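PDB 4F21: Carboxylesterase/phospholipase family protein from Francisella tularensis subsp. tularensis, which probably hydrolyses carboxylic esters as a serine hydrolase of the carboxylesterase/phospholipase family, with the alpha/beta-hydrolase fold. Local coordinates for residues I186-G191 and N216-Y221. Numbering follows the deposited sequence.
Sequences ILVCHG and NEYKHY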
loop_
_atom_site.group_PDB
_atom_site.type_symbol
_atom_site.label_atom_id
_atom_site.label_comp_id
_atom_site.label_asym_id
_atom_site.label_seq_id
_atom_site.Cartn_x
_atom_site.Cartn_y
_atom_site.Cartn_z
ATOM N N ILE A 186 -4.292 -8.138 5.392
ATOM C CA ILE A 186 -4.340 -6.740 4.986
ATOM C C ILE A 186 -4.433 -5.845 6.212
ATOM O O ILE A 186 -5.257 -6.069 7.098
ATOM C CB ILE A 186 -5.537 -6.460 4.056
ATOM C CG1 ILE A 186 -5.423 -7.294 2.780
ATOM C CG2 ILE A 186 -5.618 -4.976 3.719
ATOM C CD1 ILE A 186 -6.567 -7.102 1.815
ATOM N N LEU A 187 -3.570 -4.837 6.264
ATOM C CA LEU A 187 -3.611 -3.858 7.340
ATOM C C LEU A 187 -3.945 -2.489 6.783
ATOM O O LEU A 187 -3.202 -1.941 5.971
ATOM C CB LEU A 187 -2.275 -3.797 8.077
ATOM C CG LEU A 187 -2.157 -2.691 9.132
ATOM C CD1 LEU A 187 -3.145 -2.911 10.269
ATOM C CD2 LEU A 187 -0.735 -2.592 9.665
ATOM N N VAL A 188 -5.071 -1.942 7.222
ATOM C CA VAL A 188 -5.454 -0.590 6.855
ATOM C C VAL A 188 -5.219 0.327 8.044
ATOM O O VAL A 188 -5.647 0.029 9.158
ATOM C CB VAL A 188 -6.938 -0.517 6.451
ATOM C CG1 VAL A 188 -7.271 0.861 5.902
ATOM C CG2 VAL A 188 -7.259 -1.588 5.429
ATOM N N CYS A 189 -4.524 1.434 7.808
ATOM C CA CYS A 189 -4.325 2.454 8.834
ATOM C C CYS A 189 -4.755 3.806 8.280
ATOM O O CYS A 189 -4.614 4.057 7.084
ATOM C CB CYS A 189 -2.859 2.508 9.273
ATOM S SG CYS A 189 -2.218 0.989 10.028
ATOM N N HIS A 190 -5.286 4.673 9.137
ATOM C CA HIS A 190 -5.751 5.982 8.680
ATOM C C HIS A 190 -5.895 7.015 9.799
ATOM O O HIS A 190 -6.269 6.686 10.923
ATOM C CB HIS A 190 -7.077 5.848 7.921
ATOM C CG HIS A 190 -7.241 6.849 6.820
ATOM N ND1 HIS A 190 -7.264 6.496 5.488
ATOM C CD2 HIS A 190 -7.372 8.196 6.854
ATOM C CE1 HIS A 190 -7.412 7.580 4.749
ATOM N NE2 HIS A 190 -7.480 8.626 5.554
ATOM N N GLY A 191 -5.604 8.270 9.475
ATOM C CA GLY A 191 -5.684 9.351 10.441
ATOM C C GLY A 191 -7.077 9.932 10.557
ATOM O O GLY A 191 -7.803 10.039 9.568
ATOM N N ASN A 216 -9.800 -7.419 6.653
ATOM C CA ASN A 216 -8.699 -6.545 7.043
ATOM C C ASN A 216 -8.901 -5.917 8.415
ATOM O O ASN A 216 -10.032 -5.699 8.849
ATOM C CB ASN A 216 -8.494 -5.444 5.999
ATOM C CG ASN A 216 -9.666 -4.477 5.925
ATOM O OD1 ASN A 216 -9.755 -3.528 6.705
ATOM N ND2 ASN A 216 -10.566 -4.708 4.975
ATOM N N GLU A 217 -7.792 -5.636 9.094
ATOM C CA GLU A 217 -7.818 -4.889 10.344
ATOM C C GLU A 217 -7.856 -3.404 10.031
ATOM O O GLU A 217 -6.968 -2.887 9.356
ATOM C CB GLU A 217 -6.568 -5.184 11.175
ATOM C CG GLU A 217 -6.561 -6.521 11.894
ATOM C CD GLU A 217 -5.226 -6.796 12.561
ATOM O OE1 GLU A 217 -4.182 -6.563 11.912
ATOM O OE2 GLU A 217 -5.219 -7.233 13.733
ATOM N N TYR A 218 -8.884 -2.715 10.510
ATOM C CA TYR A 218 -8.954 -1.271 10.338
ATOM C C TYR A 218 -8.494 -0.568 11.611
ATOM O O TYR A 218 -9.125 -0.689 12.663
ATOM C CB TYR A 218 -10.366 -0.821 9.954
ATOM C CG TYR A 218 -10.468 0.667 9.703
ATOM C CD1 TYR A 218 -10.262 1.190 8.435
ATOM C CD2 TYR A 218 -10.756 1.550 10.738
ATOM C CE1 TYR A 218 -10.345 2.547 8.203
ATOM C CE2 TYR A 218 -10.839 2.906 10.516
ATOM C CZ TYR A 218 -10.633 3.401 9.248
ATOM O OH TYR A 218 -10.717 4.754 9.023
ATOM N N LYS A 219 -7.393 0.168 11.509
ATOM C CA LYS A 219 -6.821 0.848 12.661
ATOM C C LYS A 219 -6.695 2.349 12.422
ATOM O O LYS A 219 -5.738 2.806 11.798
ATOM C CB LYS A 219 -5.451 0.250 12.998
ATOM C CG LYS A 219 -5.446 -1.266 13.052
ATOM C CD LYS A 219 -4.273 -1.798 13.848
ATOM C CE LYS A 219 -4.437 -3.285 14.114
ATOM N NZ LYS A 219 -3.410 -3.799 15.058
ATOM N N HIS A 220 -7.661 3.119 12.917
ATOM C CA HIS A 220 -7.588 4.571 12.792
ATOM C C HIS A 220 -6.976 5.209 14.035
ATOM O O HIS A 220 -7.102 4.682 15.139
ATOM C CB HIS A 220 -8.956 5.188 12.469
ATOM C CG HIS A 220 -9.919 5.179 13.615
ATOM N ND1 HIS A 220 -11.019 4.349 13.657
ATOM C CD2 HIS A 220 -9.959 5.912 14.753
ATOM C CE1 HIS A 220 -11.688 4.565 14.773
ATOM N NE2 HIS A 220 -11.065 5.506 15.459
ATOM N N TYR A 221 -6.316 6.346 13.846
ATOM C CA TYR A 221 -5.629 7.023 14.943
ATOM C C TYR A 221 -6.187 8.426 15.176
ATOM O O TYR A 221 -6.159 9.272 14.285
ATOM C CB TYR A 221 -4.119 7.067 14.677
ATOM C CG TYR A 221 -3.509 5.693 14.510
ATOM C CD1 TYR A 221 -3.525 5.047 13.279
ATOM C CD2 TYR A 221 -2.932 5.034 15.586
ATOM C CE1 TYR A 221 -2.981 3.785 13.122
ATOM C CE2 TYR A 221 -2.384 3.772 15.439
ATOM C CZ TYR A 221 -2.411 3.152 14.206
ATOM O OH TYR A 221 -1.867 1.898 14.054
#
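Val188 and Tyr218 pair at the middle of a parallel ladder between strand 186-191 and the edge strand 216-221, the two strands of the last beta-alpha-beta unit of this alpha/beta-hydrolase sheet. The ladder illustrates the parallel pattern: Val188 and His190 each use both N-H and C=O, bonding to the residues before and after their partners, Tyr218 and His220. After a first bond from Glu217 N to Ile186 O, Val188 N binds Glu217 O at 3.0 Å and Val188 O accepts from Lys219 N at 2.9 Å. Tyr221 N continues the series to His190 O at 2.9 Å, whereas His190 N reaches Lys219 O at 3.3 Å, the donor sitting 35° out of the carbonyl plane.

On one face, the two methyls of Val188 meet different neighbours. CG1, anti to the backbone N (chi1 -173°), meets Tyr218 CD1 obliquely at 3.9 Å; CG2 lies in van der Waals contact with Asn216 OD1 (3.4 Å), whose hydrogen bond goes to Ser206 OG. On the other face, the Leu187 side chain crosses that of Lys219 at about a right angle, its CD1 3.9 Å from Lys219 CD. Further along, the Tyr221 ring turns its edge to Cys189, with CE1 4.1 Å from Cys189 CB, while its hydroxyl bonds to Asp235.

Near the C-terminal end of the inner strand, His190 bonds to Leu197 O, and its side chain touches residues of what is probably the catalytic triad, Ser140, His226 and Asp194. Helix 199-210, the crossover connection, covers the Val188 and Tyr218 face, and helix 230-243 packs against Leu187, Cys189 and Tyr221. Strand 159-163 flanks 186-191 on its other side, where Leu187 and Cys189 form backbone hydrogen bonds with Ile160 and Ala162.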